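Local coordinates for ABC transporter, solute-binding protein (Staphylococcus aureus, PDB 6LKK) that binds glucose 6-phosphate as an extracellular solute-binding lipoprotein linked to two-component signalling, at residues 66-74 with 217-225; 248-256 with 263-273. All coordinates share one frame; numbering follows the deposited sequence.

Contact 1. Residues 66-74 with 217-225; sequences HPEDFVPYQ and GIALVKNAH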
ATOM      1  N   HIS A  66      -9.553 -11.311 -10.345  1.00 34.88           N
ATOM      2  CA  HIS A  66      -9.985 -12.704 -10.443  1.00 34.26           C
ATOM      3  C   HIS A  66     -10.561 -13.127  -9.094  1.00 33.59           C
ATOM      4  O   HIS A  66      -9.913 -13.860  -8.333  1.00 34.01           O
ATOM      5  CB  HIS A  66      -8.831 -13.615 -10.853  1.00 34.78           C
ATOM      6  CG  HIS A  66      -8.084 -13.133 -12.057  1.00 39.04           C
ATOM      7  ND1 HIS A  66      -8.618 -13.165 -13.328  1.00 40.98           N
ATOM      8  CD2 HIS A  66      -6.842 -12.608 -12.185  1.00 41.28           C
ATOM      9  CE1 HIS A  66      -7.739 -12.679 -14.185  1.00 42.07           C
ATOM     10  NE2 HIS A  66      -6.652 -12.334 -13.517  1.00 46.07           N
ATOM     11  N   PRO A  67     -11.778 -12.684  -8.768  1.00 34.95           N
ATOM     12  CA  PRO A  67     -12.383 -13.092  -7.488  1.00 36.46           C
ATOM     13  C   PRO A  67     -12.518 -14.594  -7.329  1.00 35.25           C
ATOM     14  O   PRO A  67     -12.579 -15.078  -6.191  1.00 34.60           O
ATOM     15  CB  PRO A  67     -13.756 -12.402  -7.509  1.00 37.85           C
ATOM     16  CG  PRO A  67     -13.985 -11.994  -8.932  1.00 39.94           C
ATOM     17  CD  PRO A  67     -12.633 -11.748  -9.513  1.00 37.79           C
ATOM     18  N   GLU A  68     -12.568 -15.353  -8.427  1.00 35.99           N
ATOM     19  CA  GLU A  68     -12.659 -16.805  -8.329  1.00 35.78           C
ATOM     20  C   GLU A  68     -11.447 -17.417  -7.638  1.00 33.62           C
ATOM     21  O   GLU A  68     -11.510 -18.573  -7.207  1.00 32.08           O
ATOM     22  CB  GLU A  68     -12.826 -17.420  -9.722  1.00 39.98           C
ATOM     23  CG  GLU A  68     -11.695 -17.105 -10.704  1.00 42.98           C
ATOM     24  CD  GLU A  68     -11.957 -15.860 -11.534  1.00 45.82           C
ATOM     25  OE1 GLU A  68     -12.731 -14.989 -11.084  1.00 41.86           O
ATOM     26  OE2 GLU A  68     -11.390 -15.755 -12.642  1.00 48.47           O
ATOM     27  N   ASP A  69     -10.347 -16.673  -7.528  1.00 30.15           N
ATOM     28  CA  ASP A  69      -9.143 -17.170  -6.875  1.00 28.69           C
ATOM     29  C   ASP A  69      -9.174 -17.009  -5.362  1.00 22.54           C
ATOM     30  O   ASP A  69      -8.181 -17.337  -4.705  1.00 25.01           O
ATOM     31  CB  ASP A  69      -7.913 -16.452  -7.434  1.00 28.56           C
ATOM     32  CG  ASP A  69      -7.649 -16.794  -8.885  1.00 34.75           C
ATOM     33  OD1 ASP A  69      -8.126 -17.853  -9.345  1.00 34.71           O
ATOM     34  OD2 ASP A  69      -6.960 -16.005  -9.564  1.00 31.59           O
ATOM     35  N   PHE A  70     -10.277 -16.528  -4.797  1.00 24.64           N
ATOM     36  CA  PHE A  70     -10.358 -16.247  -3.373  1.00 23.63           C
ATOM     37  C   PHE A  70     -11.659 -16.795  -2.810  1.00 26.96           C
ATOM     38  O   PHE A  70     -12.603 -17.100  -3.545  1.00 28.05           O
ATOM     39  CB  PHE A  70     -10.249 -14.740  -3.105  1.00 24.67           C
ATOM     40  CG  PHE A  70      -8.942 -14.149  -3.542  1.00 21.06           C
ATOM     41  CD1 PHE A  70      -8.765 -13.708  -4.842  1.00 25.03           C
ATOM     42  CD2 PHE A  70      -7.884 -14.054  -2.657  1.00 21.09           C
ATOM     43  CE1 PHE A  70      -7.556 -13.175  -5.249  1.00 20.63           C
ATOM     44  CE2 PHE A  70      -6.675 -13.522  -3.058  1.00 25.83           C
ATOM     45  CZ  PHE A  70      -6.512 -13.082  -4.353  1.00 25.23           C
ATOM     46  N   VAL A  71     -11.692 -16.920  -1.492  1.00 24.62           N
ATOM     47  CA  VAL A  71     -12.835 -17.466  -0.765  1.00 24.67           C
ATOM     48  C   VAL A  71     -13.615 -16.315  -0.158  1.00 28.33           C
ATOM     49  O   VAL A  71     -12.999 -15.428   0.465  1.00 25.71           O
ATOM     50  CB  VAL A  71     -12.386 -18.457   0.325  1.00 24.65           C
ATOM     51  CG1 VAL A  71     -13.587 -18.992   1.099  1.00 28.96           C
ATOM     52  CG2 VAL A  71     -11.585 -19.598  -0.286  1.00 29.88           C
ATOM     53  N   PRO A  72     -14.940 -16.261  -0.297  1.00 21.40           N
ATOM     54  CA  PRO A  72     -15.715 -15.199   0.358  1.00 22.83           C
ATOM     55  C   PRO A  72     -15.620 -15.329   1.872  1.00 23.59           C
ATOM     56  O   PRO A  72     -16.104 -16.302   2.454  1.00 25.92           O
ATOM     57  CB  PRO A  72     -17.146 -15.427  -0.143  1.00 25.16           C
ATOM     58  CG  PRO A  72     -17.016 -16.309  -1.333  1.00 29.33           C
ATOM     59  CD  PRO A  72     -15.812 -17.153  -1.090  1.00 24.31           C
ATOM     60  N   TYR A  73     -14.993 -14.341   2.505  1.00 20.71           N
ATOM     61  CA  TYR A  73     -14.796 -14.372   3.946  1.00 20.11           C
ATOM     62  C   TYR A  73     -14.381 -13.003   4.458  1.00 21.12           C
ATOM     63  O   TYR A  73     -13.525 -12.341   3.863  1.00 20.57           O
ATOM     64  CB  TYR A  73     -13.738 -15.410   4.322  1.00 20.81           C
ATOM     65  CG  TYR A  73     -13.485 -15.511   5.808  1.00 20.88           C
ATOM     66  CD1 TYR A  73     -14.353 -16.214   6.633  1.00 23.02           C
ATOM     67  CD2 TYR A  73     -12.378 -14.905   6.388  1.00 21.49           C
ATOM     68  CE1 TYR A  73     -14.127 -16.311   7.991  1.00 21.73           C
ATOM     69  CE2 TYR A  73     -12.143 -14.998   7.748  1.00 18.75           C
ATOM     70  CZ  TYR A  73     -13.021 -15.704   8.544  1.00 18.74           C
ATOM     71  OH  TYR A  73     -12.801 -15.807   9.900  1.00 18.95           O
ATOM     72  N   GLN A  74     -14.998 -12.566   5.549  1.00 18.25           N
ATOM     73  CA  GLN A  74     -14.538 -11.406   6.291  1.00 17.82           C
ATOM     74  C   GLN A  74     -14.497 -11.765   7.766  1.00 20.05           C
ATOM     75  O   GLN A  74     -15.399 -12.439   8.273  1.00 19.65           O
ATOM     76  CB  GLN A  74     -15.439 -10.190   6.078  1.00 19.41           C
ATOM     77  CG  GLN A  74     -15.397  -9.628   4.673  1.00 18.44           C
ATOM     78  CD  GLN A  74     -16.183  -8.338   4.545  1.00 20.32           C
ATOM     79  OE1 GLN A  74     -16.855  -7.913   5.485  1.00 27.05           O
ATOM     80  NE2 GLN A  74     -16.098  -7.705   3.382  1.00 23.10           N
ATOM     81  N   GLY A 217      -5.898  -4.660   2.500  1.00 17.02           N
ATOM     82  CA  GLY A 217      -6.828  -5.728   2.798  1.00 17.23           C
ATOM     83  C   GLY A 217      -6.140  -7.065   3.001  1.00 18.28           C
ATOM     84  O   GLY A 217      -4.940  -7.230   2.748  1.00 16.08           O
ATOM     85  N   ILE A 218      -6.934  -8.028   3.480  1.00 19.19           N
ATOM     86  CA  ILE A 218      -6.518  -9.413   3.671  1.00 17.50           C
ATOM     87  C   ILE A 218      -7.587 -10.314   3.075  1.00 16.21           C
ATOM     88  O   ILE A 218      -8.786 -10.081   3.268  1.00 19.10           O
ATOM     89  CB  ILE A 218      -6.312  -9.759   5.161  1.00 18.33           C
ATOM     90  CG1 ILE A 218      -5.170  -8.943   5.754  1.00 20.24           C
ATOM     91  CG2 ILE A 218      -6.020 -11.247   5.331  1.00 21.50           C
ATOM     92  CD1 ILE A 218      -5.135  -8.976   7.266  1.00 23.61           C
ATOM     93  N   ALA A 219      -7.155 -11.363   2.376  1.00 18.17           N
ATOM     94  CA  ALA A 219      -8.072 -12.280   1.716  1.00 19.22           C
ATOM     95  C   ALA A 219      -7.568 -13.711   1.847  1.00 18.76           C
ATOM     96  O   ALA A 219      -6.360 -13.962   1.904  1.00 19.82           O
ATOM     97  CB  ALA A 219      -8.246 -11.931   0.233  1.00 22.20           C
ATOM     98  N   LEU A 220      -8.515 -14.648   1.896  1.00 17.65           N
ATOM     99  CA  LEU A 220      -8.214 -16.072   1.869  1.00 17.70           C
ATOM    100  C   LEU A 220      -8.140 -16.550   0.423  1.00 18.58           C
ATOM    101  O   LEU A 220      -9.040 -16.272  -0.376  1.00 21.52           O
ATOM    102  CB  LEU A 220      -9.277 -16.866   2.635  1.00 19.28           C
ATOM    103  CG  LEU A 220      -9.455 -16.569   4.127  1.00 20.30           C
ATOM    104  CD1 LEU A 220     -10.461 -17.533   4.734  1.00 20.10           C
ATOM    105  CD2 LEU A 220      -8.133 -16.650   4.873  1.00 21.91           C
ATOM    106  N   VAL A 221      -7.072 -17.268   0.096  1.00 19.73           N
ATOM    107  CA  VAL A 221      -6.824 -17.740  -1.262  1.00 19.66           C
ATOM    108  C   VAL A 221      -7.509 -19.083  -1.461  1.00 23.07           C
ATOM    109  O   VAL A 221      -7.419 -19.978  -0.611  1.00 24.16           O
ATOM    110  CB  VAL A 221      -5.311 -17.847  -1.527  1.00 21.20           C
ATOM    111  CG1 VAL A 221      -5.039 -18.433  -2.909  1.00 24.78           C
ATOM    112  CG2 VAL A 221      -4.654 -16.484  -1.388  1.00 23.40           C
ATOM    113  N   LYS A 222      -8.183 -19.236  -2.597  1.00 22.89           N
ATOM    114  CA  LYS A 222      -8.843 -20.495  -2.920  1.00 26.23           C
ATOM    115  C   LYS A 222      -7.795 -21.513  -3.350  1.00 27.28           C
ATOM    116  O   LYS A 222      -7.070 -21.290  -4.327  1.00 30.68           O
ATOM    117  CB  LYS A 222      -9.884 -20.293  -4.017  1.00 28.49           C
ATOM    118  CG  LYS A 222     -10.725 -21.534  -4.278  1.00 29.88           C
ATOM    119  CD  LYS A 222     -11.715 -21.332  -5.414  1.00 46.08           C
ATOM    120  CE  LYS A 222     -12.884 -20.457  -4.990  1.00 49.00           C
ATOM    121  NZ  LYS A 222     -13.760 -20.106  -6.140  1.00 47.16           N
ATOM    122  N   ASN A 223      -7.710 -22.624  -2.623  1.00 26.79           N
ATOM    123  CA  ASN A 223      -6.734 -23.661  -2.918  1.00 26.70           C
ATOM    124  C   ASN A 223      -7.341 -25.013  -2.568  1.00 30.99           C
ATOM    125  O   ASN A 223      -8.460 -25.104  -2.056  1.00 31.73           O
ATOM    126  CB  ASN A 223      -5.422 -23.413  -2.165  1.00 29.39           C
ATOM    127  CG  ASN A 223      -5.615 -23.320  -0.664  1.00 29.08           C
ATOM    128  OD1 ASN A 223      -6.616 -23.786  -0.123  1.00 29.18           O
ATOM    129  ND2 ASN A 223      -4.649 -22.714   0.017  1.00 28.14           N
ATOM    130  N   ALA A 224      -6.586 -26.075  -2.852  1.00 33.93           N
ATOM    131  CA  ALA A 224      -7.116 -27.426  -2.691  1.00 36.41           C
ATOM    132  C   ALA A 224      -7.182 -27.829  -1.226  1.00 36.58           C
ATOM    133  O   ALA A 224      -8.181 -28.408  -0.782  1.00 40.04           O
ATOM    134  CB  ALA A 224      -6.262 -28.422  -3.478  1.00 38.28           C
ATOM    135  N   HIS A 225      -6.137 -27.532  -0.462  1.00 34.15           N
ATOM    136  CA  HIS A 225      -6.010 -27.991   0.917  1.00 34.92           C
ATOM    137  C   HIS A 225      -5.670 -26.788   1.783  1.00 30.98           C
ATOM    138  O   HIS A 225      -4.511 -26.594   2.175  1.00 31.19           O
ATOM    139  CB  HIS A 225      -4.957 -29.093   1.021  1.00 38.42           C
ATOM    140  CG  HIS A 225      -5.125 -30.172  -0.003  1.00 49.13           C
ATOM    141  ND1 HIS A 225      -6.227 -30.998  -0.037  1.00 49.36           N
ATOM    142  CD2 HIS A 225      -4.340 -30.547  -1.042  1.00 49.61           C
ATOM    143  CE1 HIS A 225      -6.112 -31.842  -1.048  1.00 56.39           C
ATOM    144  NE2 HIS A 225      -4.976 -31.590  -1.673  1.00 57.71           N
TER
HETATM  145  O   HOH W   1     -11.249 -14.030   1.953  1.00 22.73           O
HETATM  146  O   HOH W   2     -10.841 -11.759   4.588  1.00 19.23           O

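Contact 2. Residues 248-256 with 263-273; sequences AEFDAKSIR and SDQSIENLKNI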
ATOM      1  N   ALA A 248       2.215   1.030  17.540  1.00 16.87           N
ATOM      2  CA  ALA A 248       3.264   1.451  18.462  1.00 18.25           C
ATOM      3  C   ALA A 248       4.642   1.370  17.820  1.00 19.30           C
ATOM      4  O   ALA A 248       5.458   2.287  17.970  1.00 20.07           O
ATOM      5  CB  ALA A 248       3.216   0.595  19.728  1.00 16.09           C
ATOM      6  N   GLU A 249       4.920   0.286  17.097  1.00 19.45           N
ATOM      7  CA  GLU A 249       6.271   0.062  16.600  1.00 17.58           C
ATOM      8  C   GLU A 249       6.544   0.787  15.288  1.00 21.66           C
ATOM      9  O   GLU A 249       7.674   1.234  15.065  1.00 26.13           O
ATOM     10  CB  GLU A 249       6.525  -1.436  16.427  1.00 20.96           C
ATOM     11  CG  GLU A 249       7.882  -1.755  15.815  1.00 39.66           C
ATOM     12  CD  GLU A 249       8.280  -3.208  15.990  1.00 57.17           C
ATOM     13  OE1 GLU A 249       9.408  -3.567  15.588  1.00 59.32           O
ATOM     14  OE2 GLU A 249       7.470  -3.991  16.531  1.00 57.29           O
ATOM     15  N   PHE A 250       5.540   0.926  14.419  1.00 18.39           N
ATOM     16  CA  PHE A 250       5.758   1.428  13.068  1.00 16.66           C
ATOM     17  C   PHE A 250       5.028   2.724  12.748  1.00 16.71           C
ATOM     18  O   PHE A 250       5.152   3.216  11.621  1.00 18.60           O
ATOM     19  CB  PHE A 250       5.330   0.375  12.037  1.00 17.46           C
ATOM     20  CG  PHE A 250       6.114  -0.899  12.104  1.00 19.93           C
ATOM     21  CD1 PHE A 250       7.347  -1.002  11.483  1.00 21.67           C
ATOM     22  CD2 PHE A 250       5.608  -2.005  12.766  1.00 22.40           C
ATOM     23  CE1 PHE A 250       8.066  -2.179  11.533  1.00 25.33           C
ATOM     24  CE2 PHE A 250       6.322  -3.185  12.819  1.00 26.30           C
ATOM     25  CZ  PHE A 250       7.552  -3.273  12.202  1.00 25.00           C
ATOM     26  N   ASP A 251       4.267   3.291  13.683  1.00 17.35           N
ATOM     27  CA  ASP A 251       3.346   4.377  13.353  1.00 18.69           C
ATOM     28  C   ASP A 251       2.377   3.946  12.259  1.00 17.86           C
ATOM     29  O   ASP A 251       1.977   4.746  11.408  1.00 18.48           O
ATOM     30  CB  ASP A 251       4.091   5.647  12.926  1.00 18.04           C
ATOM     31  CG  ASP A 251       4.998   6.185  14.011  1.00 20.65           C
ATOM     32  OD1 ASP A 251       4.483   6.558  15.089  1.00 21.62           O
ATOM     33  OD2 ASP A 251       6.225   6.234  13.787  1.00 25.83           O
ATOM     34  N   ALA A 252       2.018   2.666  12.251  1.00 16.81           N
ATOM     35  CA  ALA A 252       0.964   2.213  11.363  1.00 16.88           C
ATOM     36  C   ALA A 252      -0.335   2.917  11.722  1.00 18.11           C
ATOM     37  O   ALA A 252      -0.496   3.456  12.819  1.00 18.24           O
ATOM     38  CB  ALA A 252       0.786   0.698  11.458  1.00 17.64           C
ATOM     39  N   LYS A 253      -1.267   2.916  10.777  1.00 16.65           N
ATOM     40  CA  LYS A 253      -2.599   3.465  10.994  1.00 16.44           C
ATOM     41  C   LYS A 253      -3.574   2.295  11.050  1.00 18.01           C
ATOM     42  O   LYS A 253      -3.868   1.668  10.027  1.00 16.36           O
ATOM     43  CB  LYS A 253      -2.957   4.469   9.904  1.00 15.21           C
ATOM     44  CG  LYS A 253      -2.165   5.767  10.032  1.00 16.52           C
ATOM     45  CD  LYS A 253      -2.461   6.737   8.904  1.00 19.86           C
ATOM     46  CE  LYS A 253      -1.892   8.120   9.197  1.00 16.65           C
ATOM     47  NZ  LYS A 253      -0.411   8.116   9.348  1.00 16.45           N
ATOM     48  N   SER A 254      -4.059   2.002  12.252  1.00 15.74           N
ATOM     49  CA  SER A 254      -4.901   0.838  12.473  1.00 14.93           C
ATOM     50  C   SER A 254      -6.256   0.994  11.795  1.00 16.65           C
ATOM     51  O   SER A 254      -6.791   2.099  11.656  1.00 16.36           O
ATOM     52  CB  SER A 254      -5.100   0.610  13.970  1.00 17.38           C
ATOM     53  OG  SER A 254      -6.032  -0.435  14.214  1.00 17.07           O
ATOM     54  N   ILE A 255      -6.820  -0.144  11.385  1.00 14.58           N
ATOM     55  CA  ILE A 255      -8.184  -0.179  10.867  1.00 14.56           C
ATOM     56  C   ILE A 255      -9.227  -0.183  11.973  1.00 19.05           C
ATOM     57  O   ILE A 255     -10.417  -0.020  11.682  1.00 17.06           O
ATOM     58  CB  ILE A 255      -8.348  -1.419   9.964  1.00 16.14           C
ATOM     59  CG1 ILE A 255      -9.660  -1.378   9.171  1.00 17.26           C
ATOM     60  CG2 ILE A 255      -8.265  -2.705  10.787  1.00 17.22           C
ATOM     61  CD1 ILE A 255      -9.767  -0.220   8.198  1.00 19.75           C
ATOM     62  N   ARG A 256      -8.818  -0.342  13.229  1.00 16.99           N
ATOM     63  CA  ARG A 256      -9.748  -0.543  14.332  1.00 16.86           C
ATOM     64  C   ARG A 256     -10.035   0.758  15.076  1.00 16.56           C
ATOM     65  O   ARG A 256      -9.180   1.641  15.184  1.00 19.64           O
ATOM     66  CB  ARG A 256      -9.199  -1.576  15.317  1.00 18.06           C
ATOM     67  CG  ARG A 256      -9.073  -2.979  14.749  1.00 15.67           C
ATOM     68  CD  ARG A 256      -8.532  -3.936  15.803  1.00 18.01           C
ATOM     69  NE  ARG A 256      -9.442  -4.094  16.938  1.00 17.43           N
ATOM     70  CZ  ARG A 256     -10.232  -5.145  17.155  1.00 19.91           C
ATOM     71  NH1 ARG A 256     -10.250  -6.178  16.323  1.00 20.13           N
ATOM     72  NH2 ARG A 256     -11.010  -5.162  18.224  1.00 21.20           N
ATOM     73  N   SER A 263       1.566   9.035  15.334  1.00 21.47           N
ATOM     74  CA  SER A 263       2.196   9.615  14.153  1.00 21.07           C
ATOM     75  C   SER A 263       3.433  10.389  14.617  1.00 24.14           C
ATOM     76  O   SER A 263       3.521  11.613  14.531  1.00 21.23           O
ATOM     77  CB  SER A 263       1.219  10.504  13.381  1.00 18.61           C
ATOM     78  OG  SER A 263       0.551  11.404  14.247  1.00 22.07           O
ATOM     79  N   ASP A 264       4.419   9.648  15.119  1.00 22.47           N
ATOM     80  CA  ASP A 264       5.622  10.266  15.660  1.00 24.22           C
ATOM     81  C   ASP A 264       6.356  11.067  14.592  1.00 24.95           C
ATOM     82  O   ASP A 264       6.408  10.680  13.421  1.00 21.15           O
ATOM     83  CB  ASP A 264       6.559   9.199  16.230  1.00 20.11           C
ATOM     84  CG  ASP A 264       6.050   8.606  17.524  1.00 27.15           C
ATOM     85  OD1 ASP A 264       5.018   9.088  18.035  1.00 24.23           O
ATOM     86  OD2 ASP A 264       6.686   7.656  18.030  1.00 26.04           O
ATOM     87  N   GLN A 265       6.930  12.190  15.011  1.00 24.59           N
ATOM     88  CA  GLN A 265       7.845  12.983  14.180  1.00 25.73           C
ATOM     89  C   GLN A 265       7.087  13.434  12.933  1.00 21.46           C
ATOM     90  O   GLN A 265       5.968  13.959  13.065  1.00 23.30           O
ATOM     91  CB  GLN A 265       9.103  12.163  13.935  1.00 28.01           C
ATOM     92  CG  GLN A 265       9.868  11.837  15.211  1.00 36.95           C
ATOM     93  CD  GLN A 265      11.105  11.001  14.956  1.00 50.06           C
ATOM     94  OE1 GLN A 265      11.012   9.821  14.616  1.00 53.15           O
ATOM     95  NE2 GLN A 265      12.273  11.610  15.119  1.00 65.93           N
ATOM     96  N   SER A 266       7.631  13.262  11.726  1.00 20.36           N
ATOM     97  CA  SER A 266       7.049  13.880  10.541  1.00 18.17           C
ATOM     98  C   SER A 266       5.879  13.095   9.960  1.00 20.22           C
ATOM     99  O   SER A 266       5.250  13.574   9.011  1.00 22.03           O
ATOM    100  CB  SER A 266       8.120  14.063   9.462  1.00 22.86           C
ATOM    101  OG  SER A 266       8.431  12.831   8.837  1.00 24.22           O
ATOM    102  N   ILE A 267       5.574  11.908  10.489  1.00 16.83           N
ATOM    103  CA  ILE A 267       4.359  11.212  10.087  1.00 17.83           C
ATOM    104  C   ILE A 267       3.164  12.050  10.521  1.00 19.11           C
ATOM    105  O   ILE A 267       3.164  12.650  11.603  1.00 21.62           O
ATOM    106  CB  ILE A 267       4.305   9.804  10.704  1.00 18.50           C
ATOM    107  CG1 ILE A 267       5.556   8.992  10.337  1.00 23.45           C
ATOM    108  CG2 ILE A 267       3.041   9.071  10.265  1.00 18.14           C
ATOM    109  CD1 ILE A 267       5.670   8.634   8.873  1.00 22.04           C
ATOM    110  N   GLU A 268       2.137  12.105   9.678  1.00 17.04           N
ATOM    111  CA  GLU A 268       0.959  12.913   9.957  1.00 19.23           C
ATOM    112  C   GLU A 268      -0.224  12.033  10.339  1.00 18.49           C
ATOM    113  O   GLU A 268      -0.418  10.949   9.778  1.00 19.15           O
ATOM    114  CB  GLU A 268       0.584  13.780   8.751  1.00 19.66           C
ATOM    115  CG  GLU A 268       1.625  14.834   8.392  1.00 22.70           C
ATOM    116  CD  GLU A 268       1.652  16.015   9.350  1.00 30.74           C
ATOM    117  OE1 GLU A 268       0.828  16.058  10.288  1.00 27.93           O
ATOM    118  OE2 GLU A 268       2.505  16.908   9.159  1.00 32.36           O
ATOM    119  N   ASN A 269      -1.000  12.514  11.306  1.00 20.16           N
ATOM    120  CA  ASN A 269      -2.299  11.942  11.618  1.00 19.17           C
ATOM    121  C   ASN A 269      -3.254  12.178  10.454  1.00 19.59           C
ATOM    122  O   ASN A 269      -3.142  13.167   9.726  1.00 18.87           O
ATOM    123  CB  ASN A 269      -2.849  12.576  12.897  1.00 21.02           C
ATOM    124  CG  ASN A 269      -4.149  11.952  13.356  1.00 25.17           C
ATOM    125  OD1 ASN A 269      -5.216  12.231  12.809  1.00 27.84           O
ATOM    126  ND2 ASN A 269      -4.071  11.120  14.388  1.00 25.12           N
ATOM    127  N   LEU A 270      -4.202  11.254  10.276  1.00 19.76           N
ATOM    128  CA  LEU A 270      -5.142  11.377   9.165  1.00 20.02           C
ATOM    129  C   LEU A 270      -5.851  12.725   9.180  1.00 16.47           C
ATOM    130  O   LEU A 270      -6.130  13.298   8.122  1.00 19.72           O
ATOM    131  CB  LEU A 270      -6.168  10.245   9.203  1.00 22.53           C
ATOM    132  CG  LEU A 270      -5.724   8.883   8.667  1.00 24.42           C
ATOM    133  CD1 LEU A 270      -6.855   7.884   8.836  1.00 30.88           C
ATOM    134  CD2 LEU A 270      -5.302   8.960   7.202  1.00 25.07           C
ATOM    135  N   LYS A 271      -6.149  13.250  10.371  1.00 20.03           N
ATOM    136  CA  LYS A 271      -6.877  14.509  10.455  1.00 22.04           C
ATOM    137  C   LYS A 271      -6.079  15.678   9.889  1.00 24.16           C
ATOM    138  O   LYS A 271      -6.669  16.715   9.570  1.00 24.40           O
ATOM    139  CB  LYS A 271      -7.271  14.798  11.907  1.00 24.38           C
ATOM    140  CG  LYS A 271      -6.133  15.269  12.802  1.00 35.42           C
ATOM    141  CD  LYS A 271      -6.607  15.446  14.238  1.00 48.07           C
ATOM    142  CE  LYS A 271      -5.548  16.109  15.108  1.00 57.55           C
ATOM    143  NZ  LYS A 271      -4.409  15.198  15.413  1.00 58.74           N
ATOM    144  N   ASN A 272      -4.762  15.532   9.755  1.00 20.78           N
ATOM    145  CA  ASN A 272      -3.904  16.576   9.209  1.00 19.43           C
ATOM    146  C   ASN A 272      -3.425  16.259   7.798  1.00 19.12           C
ATOM    147  O   ASN A 272      -2.546  16.957   7.281  1.00 23.92           O
ATOM    148  CB  ASN A 272      -2.702  16.799  10.129  1.00 22.86           C
ATOM    149  CG  ASN A 272      -3.112  17.168  11.540  1.00 29.67           C
ATOM    150  OD1 ASN A 272      -2.721  16.510  12.506  1.00 29.71           O
ATOM    151  ND2 ASN A 272      -3.906  18.226  11.668  1.00 30.23           N
ATOM    152  N   ILE A 273      -3.973  15.230   7.169  1.00 19.16           N
ATOM    153  CA  ILE A 273      -3.637  14.866   5.794  1.00 19.57           C
ATOM    154  C   ILE A 273      -4.780  15.321   4.897  1.00 21.14           C
ATOM    155  O   ILE A 273      -5.944  15.029   5.204  1.00 21.18           O
ATOM    156  CB  ILE A 273      -3.403  13.349   5.650  1.00 18.79           C
ATOM    157  CG1 ILE A 273      -2.179  12.923   6.465  1.00 20.85           C
ATOM    158  CG2 ILE A 273      -3.241  12.966   4.179  1.00 21.38           C
ATOM    159  CD1 ILE A 273      -1.970  11.417   6.540  1.00 21.36           C
TER
HETATM  160  O   HOH W   3       7.800   8.265  12.846  1.00 25.34           O
HETATM  161  O   HOH W   4       7.609   5.848  16.160  1.00 25.77           O

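Contact 1. Residues 66-74 with 217-225
Leu-220 O meets the Phe-70 ring at its edge, near the ring plane and 3.4 Å from CD2. CG of Phe-70 is anti to the carbonyl carbon (chi1 -62°), which carries the CD2/CE2 side along strand 213-221. There Ala-219 CB and Val-221 CG2 approach the ring obliquely, the first 3.6 Å from Phe-70 CD2, the second more loosely at CE2. The same Leu-220 O accepts from Val-71 N (2.9 Å), so one carbonyl serves both a backbone bond and the ring edge. On another side of the strand, Leu-220 CD1 slants past Tyr-73, 3.6 Å from CD2. Val-71 CB and Leu-220 CB face each other at 4.2 Å. Lys-222 stays extended until a bend at chi3 (-74°), which brings NZ to Glu-68 O (2.9 Å); its own N donates to Asp-69 O at 2.8 Å, from above the carbonyl plane. Water bridges Tyr-73 O and Ile-218 O. Phe-70 and Val-221 form an antiparallel non-hydrogen-bonded pair, part of a short, weakly bonded strand at about residues 70-71. Helix 36-45 packs on Phe-70 and Val-221 through Leu-40 and Leu-43, whereas helix 230-237 meets Leu-220 and Tyr-73 through Val-234 and Lys-231.

Contact 2. Residues 248-256 with 263-273
The backbones come closest where Asp-251, leaving helix 240-250 with a positive phi, passes Ser-263 at a CA-CA distance of 5.4 Å, just before the type II' turn from Asp-264 to Ile-267. Asp-251 points its carboxylate at the start of that turn. OD1 accepts from Asp-264 N at 3.1 Å in a nearly straight bond (171°), met from well above the carboxylate plane. The two aspartate side chains cross at about a right angle, with carboxylate planes 70° apart and Asp-251 OD1 3.8 Å from Asp-264 OD2. Two bridging waters probably ease this approach of like charges: both donate to Asp-251 OD2, one also to Asp-264 O and the other to Asp-264 OD2. Arg-193 adds a salt bridge to Asp-251 OD2, and Gln-262 bonds to OD1. In this solute-binding fold of the periplasmic-binding-protein clan, the contact ties the C-terminal end of helix 240-250 and strand 253-254 of the mixed sheet to the loop that follows. Further along, Lys-253 runs extended to a bend at chi4 (61°), which turns NZ onto Glu-268 O at 2.9 Å, the donor slightly tilted from the carbonyl plane. NZ also forms a salt bridge with Glu-189. Before that bend Lys-253 CD passes Leu-270 CG obliquely at 3.9 Å; beyond it, NZ lies 3.7 Å from Ile-267 CG2. Leu-270 in turn packs on Leu-97 of strand 92-105.

Overall arrangement
Both contacts reach the same mixed sheet, yet their centres lie 29 Å apart and they do not touch. Contact 1 adds a short strand to strand 213-221, so backbone bonds and apolar side chains dominate. Contact 2 fastens a loop to a helix exit and strand 253-254 through charged side chains that grip backbone atoms. Contact 1 buries more surface, 469 Å² against 292 Å², and 5 of its 9 touching residues are buried against 3 of 9, although its centre lies farther from that of the chain (about 19 against 14 Å). Strand 92-105 connects them, pairing with both 213-221 and 253-254. Neither contact includes a ligand-pocket residue.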